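Local coordinates for thioredoxin reductase (Streptococcus pyogenes, PDB 5UWY), which probably catalyses the NADPH-dependent reduction of the thioredoxin disulfide by way of bound FAD and a redox-active cysteine pair, at residues Leu8-Gly13 / Gly80-Ile85. Numbering follows the deposited sequence.
Sequences LIIGSG and GIVQKI. With FAD (flavin-adenine dinucleotide), chain B.
Ile-10 meets Val-82 and Ile-85 in a small, buried, purely apolar contact beside the adenine of FAD, where the end of strand 5-10, the central strand of the parallel sheet, faces the link that follows strand 76-79 and the start of strand 84-87. Two side-chain approaches define it. CG2 of Ile-10 lies 3.6 Å from CG2 of Val-82, the two side chains crossing at about a right angle. Ile-10 and Ile-85 instead reach toward each other end-on, with CG1 of Ile-10 3.8 Å from CD1 of Ile-85. The first torsion of Ile-10 (chi1 -40°) sets CG2 anti to the backbone N, against Val-82, while the CG1 branch meets Ile-85 through CG1 and also comes within 3.8 Å of Val-82 CG2 through Ile-10 CD1. Val-94 of the neighbouring strand 92-95 touches all three side chains, so the cluster sits between the parallel sheet and the antiparallel one.

Strand 5-10, the turn holding Gly-11 and Gly-13, and helix 14-25 match the Rossmann-type GxGxxG dinucleotide-binding motif. Gly-13 occupies the N-cap of the helix, and its backbone lies close against the diphosphate, with Gly-13 CA 3.4 Å from FAD O2P. Gly-11 CA lies 3.8 Å from O4B of the FAD ribose; its positive phi (118°) is an angle glycine readily adopts.

The backbone of Val-82 recognises the adenine through two of its polar atoms, N1A and N6A. Val-82 N donates to FAD N1A at 3.1 Å, with an N-H...N angle of 161°, and FAD N6A returns a weak bond to Val-82 O at 3.3 Å. Glu-34 accepts from Ser-12 N through OE1, and its OE2 is hydrogen-bonded to FAD.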
ATOM      1  N   LEU A   8     -13.854   7.187 -13.573  1.00 35.76           N
ATOM      2  CA  LEU A   8     -14.483   5.876 -13.548  1.00 45.58           C
ATOM      3  C   LEU A   8     -13.412   4.836 -13.245  1.00 45.28           C
ATOM      4  O   LEU A   8     -12.313   4.880 -13.814  1.00 34.17           O
ATOM      5  CB  LEU A   8     -15.194   5.550 -14.862  1.00 42.35           C
ATOM      6  CG  LEU A   8     -16.507   6.307 -15.091  1.00 51.64           C
ATOM      7  CD1 LEU A   8     -16.818   6.477 -16.588  1.00 50.04           C
ATOM      8  CD2 LEU A   8     -17.663   5.694 -14.326  1.00 65.20           C
ATOM      9  N   ILE A   9     -13.729   3.919 -12.337  1.00 29.84           N
ATOM     10  CA  ILE A   9     -12.815   2.868 -11.912  1.00 31.05           C
ATOM     11  C   ILE A   9     -13.390   1.532 -12.353  1.00 30.66           C
ATOM     12  O   ILE A   9     -14.498   1.154 -11.948  1.00 36.21           O
ATOM     13  CB  ILE A   9     -12.585   2.903 -10.395  1.00 36.67           C
ATOM     14  CG1 ILE A   9     -11.930   4.225  -9.999  1.00 31.15           C
ATOM     15  CG2 ILE A   9     -11.727   1.727  -9.959  1.00 42.64           C
ATOM     16  CD1 ILE A   9     -12.249   4.657  -8.604  1.00 27.27           C
ATOM     17  N   ILE A  10     -12.638   0.822 -13.190  1.00 30.29           N
ATOM     18  CA  ILE A  10     -13.042  -0.485 -13.693  1.00 43.45           C
ATOM     19  C   ILE A  10     -12.548  -1.521 -12.688  1.00 42.31           C
ATOM     20  O   ILE A  10     -11.361  -1.840 -12.638  1.00 33.17           O
ATOM     21  CB  ILE A  10     -12.489  -0.748 -15.095  1.00 31.97           C
ATOM     22  CG1 ILE A  10     -12.561   0.517 -15.953  1.00 31.64           C
ATOM     23  CG2 ILE A  10     -13.242  -1.883 -15.754  1.00 34.28           C
ATOM     24  CD1 ILE A  10     -13.962   0.993 -16.229  1.00 33.54           C
ATOM     25  N   GLY A  11     -13.466  -2.047 -11.881  1.00 38.45           N
ATOM     26  CA  GLY A  11     -13.112  -3.060 -10.906  1.00 40.26           C
ATOM     27  C   GLY A  11     -13.362  -2.634  -9.476  1.00 33.78           C
ATOM     28  O   GLY A  11     -13.135  -1.473  -9.121  1.00 31.67           O
ATOM     29  N   SER A  12     -13.820  -3.567  -8.642  1.00 35.20           N
ATOM     30  CA  SER A  12     -14.127  -3.312  -7.237  1.00 34.32           C
ATOM     31  C   SER A  12     -13.394  -4.301  -6.336  1.00 35.87           C
ATOM     32  O   SER A  12     -13.991  -5.016  -5.529  1.00 46.98           O
ATOM     33  CB  SER A  12     -15.629  -3.376  -6.988  1.00 36.69           C
ATOM     34  OG  SER A  12     -15.942  -3.158  -5.632  1.00 69.27           O
ATOM     35  N   GLY A  13     -12.076  -4.355  -6.471  1.00 36.45           N
ATOM     36  CA  GLY A  13     -11.247  -5.046  -5.515  1.00 31.96           C
ATOM     37  C   GLY A  13     -10.706  -4.063  -4.498  1.00 31.72           C
ATOM     38  O   GLY A  13     -11.188  -2.932  -4.387  1.00 31.39           O
ATOM     39  N   GLY A  80     -21.781  -3.510 -14.498  1.00 57.79           N
ATOM     40  CA  GLY A  80     -21.454  -3.598 -15.904  1.00 54.38           C
ATOM     41  C   GLY A  80     -20.229  -4.447 -16.162  1.00 58.94           C
ATOM     42  O   GLY A  80     -19.396  -4.631 -15.272  1.00 62.23           O
ATOM     43  N   ILE A  81     -20.113  -4.981 -17.373  1.00 54.84           N
ATOM     44  CA  ILE A  81     -18.937  -5.731 -17.803  1.00 57.38           C
ATOM     45  C   ILE A  81     -18.310  -4.959 -18.958  1.00 51.63           C
ATOM     46  O   ILE A  81     -18.855  -4.939 -20.071  1.00 56.93           O
ATOM     47  CB  ILE A  81     -19.283  -7.175 -18.199  1.00 64.93           C
ATOM     48  CG1 ILE A  81     -20.235  -7.788 -17.171  1.00 62.82           C
ATOM     49  CG2 ILE A  81     -18.015  -8.015 -18.316  1.00 71.77           C
ATOM     50  CD1 ILE A  81     -21.248  -8.744 -17.751  1.00 57.45           C
ATOM     51  N   VAL A  82     -17.173  -4.317 -18.690  1.00 57.00           N
ATOM     52  CA  VAL A  82     -16.566  -3.402 -19.648  1.00 55.70           C
ATOM     53  C   VAL A  82     -15.991  -4.196 -20.813  1.00 50.93           C
ATOM     54  O   VAL A  82     -15.194  -5.124 -20.624  1.00 44.44           O
ATOM     55  CB  VAL A  82     -15.493  -2.544 -18.971  1.00 40.89           C
ATOM     56  CG1 VAL A  82     -14.812  -1.632 -19.986  1.00 39.90           C
ATOM     57  CG2 VAL A  82     -16.108  -1.722 -17.855  1.00 40.32           C
ATOM     58  N   GLN A  83     -16.401  -3.839 -22.027  1.00 46.96           N
ATOM     59  CA  GLN A  83     -15.889  -4.470 -23.235  1.00 48.16           C
ATOM     60  C   GLN A  83     -14.800  -3.658 -23.915  1.00 46.30           C
ATOM     61  O   GLN A  83     -13.908  -4.242 -24.537  1.00 49.01           O
ATOM     62  CB  GLN A  83     -17.022  -4.715 -24.237  1.00 56.61           C
ATOM     63  CG  GLN A  83     -17.530  -6.144 -24.264  1.00 68.12           C
ATOM     64  CD  GLN A  83     -18.575  -6.402 -23.200  1.00 83.87           C
ATOM     65  OE1 GLN A  83     -19.368  -5.520 -22.872  1.00 92.78           O
ATOM     66  NE2 GLN A  83     -18.581  -7.613 -22.654  1.00 80.46           N
ATOM     67  N   LYS A  84     -14.845  -2.331 -23.809  1.00 44.94           N
ATOM     68  CA  LYS A  84     -13.862  -1.505 -24.489  1.00 49.60           C
ATOM     69  C   LYS A  84     -13.757  -0.171 -23.758  1.00 57.86           C
ATOM     70  O   LYS A  84     -14.750   0.346 -23.235  1.00 68.64           O
ATOM     71  CB  LYS A  84     -14.237  -1.276 -25.963  1.00 50.57           C
ATOM     72  CG  LYS A  84     -13.054  -0.886 -26.858  1.00 61.01           C
ATOM     73  CD  LYS A  84     -13.511  -0.368 -28.218  1.00 75.46           C
ATOM     74  CE  LYS A  84     -12.337  -0.148 -29.166  1.00 75.09           C
ATOM     75  NZ  LYS A  84     -12.796   0.375 -30.486  1.00 73.90           N
ATOM     76  N   ILE A  85     -12.538   0.366 -23.700  1.00 53.26           N
ATOM     77  CA  ILE A  85     -12.276   1.713 -23.194  1.00 49.44           C
ATOM     78  C   ILE A  85     -11.508   2.449 -24.282  1.00 49.20           C
ATOM     79  O   ILE A  85     -10.406   2.029 -24.649  1.00 54.19           O
ATOM     80  CB  ILE A  85     -11.467   1.704 -21.882  1.00 42.38           C
ATOM     81  CG1 ILE A  85     -12.312   1.195 -20.716  1.00 54.18           C
ATOM     82  CG2 ILE A  85     -10.914   3.092 -21.574  1.00 31.94           C
ATOM     83  CD1 ILE A  85     -11.491   0.587 -19.593  1.00 52.07           C
TER
HETATM   84  PA  FAD B 401      -9.102  -7.998  -7.966  1.00 80.49           P
HETATM   85  O1A FAD B 401      -9.628  -7.878  -6.582  1.00 81.20           O
HETATM   86  O2A FAD B 401      -8.830  -9.420  -8.466  1.00 70.56           O
HETATM   87  O5B FAD B 401     -10.061  -7.318  -8.988  1.00 80.47           O
HETATM   88  C5B FAD B 401     -11.028  -8.090  -9.727  1.00 82.82           C
HETATM   89  C4B FAD B 401     -12.288  -7.286  -9.896  1.00 83.00           C
HETATM   90  O4B FAD B 401     -12.365  -6.798 -11.257  1.00 83.74           O
HETATM   91  C3B FAD B 401     -13.582  -8.060  -9.630  1.00 82.40           C
HETATM   92  O3B FAD B 401     -14.471  -7.320  -8.797  1.00 84.03           O
HETATM   93  C2B FAD B 401     -14.147  -8.288 -11.035  1.00 80.80           C
HETATM   94  O2B FAD B 401     -15.569  -8.365 -11.009  1.00 76.36           O
HETATM   95  C1B FAD B 401     -13.668  -7.019 -11.737  1.00 83.60           C
HETATM   96  N9A FAD B 401     -13.632  -7.096 -13.198  1.00 77.78           N
HETATM   97  C8A FAD B 401     -12.762  -7.808 -13.983  1.00 79.78           C
HETATM   98  N7A FAD B 401     -12.971  -7.681 -15.273  1.00 82.94           N
HETATM   99  C5A FAD B 401     -14.055  -6.821 -15.339  1.00 78.94           C
HETATM  100  C6A FAD B 401     -14.771  -6.282 -16.428  1.00 67.92           C
HETATM  101  N6A FAD B 401     -14.486  -6.546 -17.704  1.00 63.97           N
HETATM  102  N1A FAD B 401     -15.803  -5.453 -16.147  1.00 63.94           N
HETATM  103  C2A FAD B 401     -16.089  -5.187 -14.871  1.00 63.42           C
HETATM  104  N3A FAD B 401     -15.485  -5.633 -13.769  1.00 69.04           N
HETATM  105  C4A FAD B 401     -14.472  -6.451 -14.076  1.00 76.45           C
HETATM  106  N1  FAD B 401      -4.687 -11.408  -0.518  1.00108.00           N
HETATM  107  C2  FAD B 401      -4.011 -11.166   0.645  1.00 96.75           C
HETATM  108  O2  FAD B 401      -3.642 -10.028   0.958  1.00 84.60           O
HETATM  109  N3  FAD B 401      -3.733 -12.216   1.504  1.00 94.67           N
HETATM  110  C4  FAD B 401      -4.070 -13.538   1.309  1.00 95.24           C
HETATM  111  O4  FAD B 401      -3.766 -14.384   2.148  1.00 94.45           O
HETATM  112  C4X FAD B 401      -4.782 -13.786   0.069  1.00104.15           C
HETATM  113  N5  FAD B 401      -5.137 -15.011  -0.198  1.00105.56           N
HETATM  114  C5X FAD B 401      -5.815 -15.250  -1.381  1.00 96.36           C
HETATM  115  C6  FAD B 401      -6.201 -16.556  -1.676  1.00 85.78           C
HETATM  116  C7  FAD B 401      -6.886 -16.852  -2.848  1.00 82.50           C
HETATM  117  C7M FAD B 401      -7.286 -18.277  -3.132  1.00 67.62           C
HETATM  118  C8  FAD B 401      -7.195 -15.821  -3.751  1.00 94.12           C
HETATM  119  C8M FAD B 401      -7.936 -16.109  -5.030  1.00 91.37           C
HETATM  120  C9  FAD B 401      -6.811 -14.514  -3.459  1.00 99.70           C
HETATM  121  C9A FAD B 401      -6.125 -14.222  -2.285  1.00 99.41           C
HETATM  122  N10 FAD B 401      -5.707 -12.911  -1.965  1.00 99.92           N
HETATM  123  C10 FAD B 401      -5.043 -12.656  -0.784  1.00107.03           C
HETATM  124  C1' FAD B 401      -6.033 -11.779  -2.851  1.00 89.55           C
HETATM  125  C2' FAD B 401      -4.875 -11.321  -3.731  1.00 82.94           C
HETATM  126  O2' FAD B 401      -4.047 -10.386  -3.039  1.00 84.75           O
HETATM  127  C3' FAD B 401      -5.439 -10.642  -4.981  1.00 78.54           C
HETATM  128  O3' FAD B 401      -4.390 -10.561  -5.938  1.00 69.64           O
HETATM  129  C4' FAD B 401      -6.032  -9.242  -4.780  1.00 68.91           C
HETATM  130  O4' FAD B 401      -7.309  -9.347  -4.149  1.00 56.51           O
HETATM  131  C5' FAD B 401      -6.173  -8.488  -6.087  1.00 64.35           C
HETATM  132  O5' FAD B 401      -6.747  -7.187  -5.834  1.00 57.59           O
HETATM  133  P   FAD B 401      -7.111  -6.209  -7.021  1.00 33.30           P
HETATM  134  O1P FAD B 401      -5.820  -5.652  -7.626  1.00 37.43           O
HETATM  135  O2P FAD B 401      -8.083  -5.157  -6.629  1.00 22.59           O
HETATM  136  O3P FAD B 401      -7.757  -7.171  -8.110  1.00 60.77           O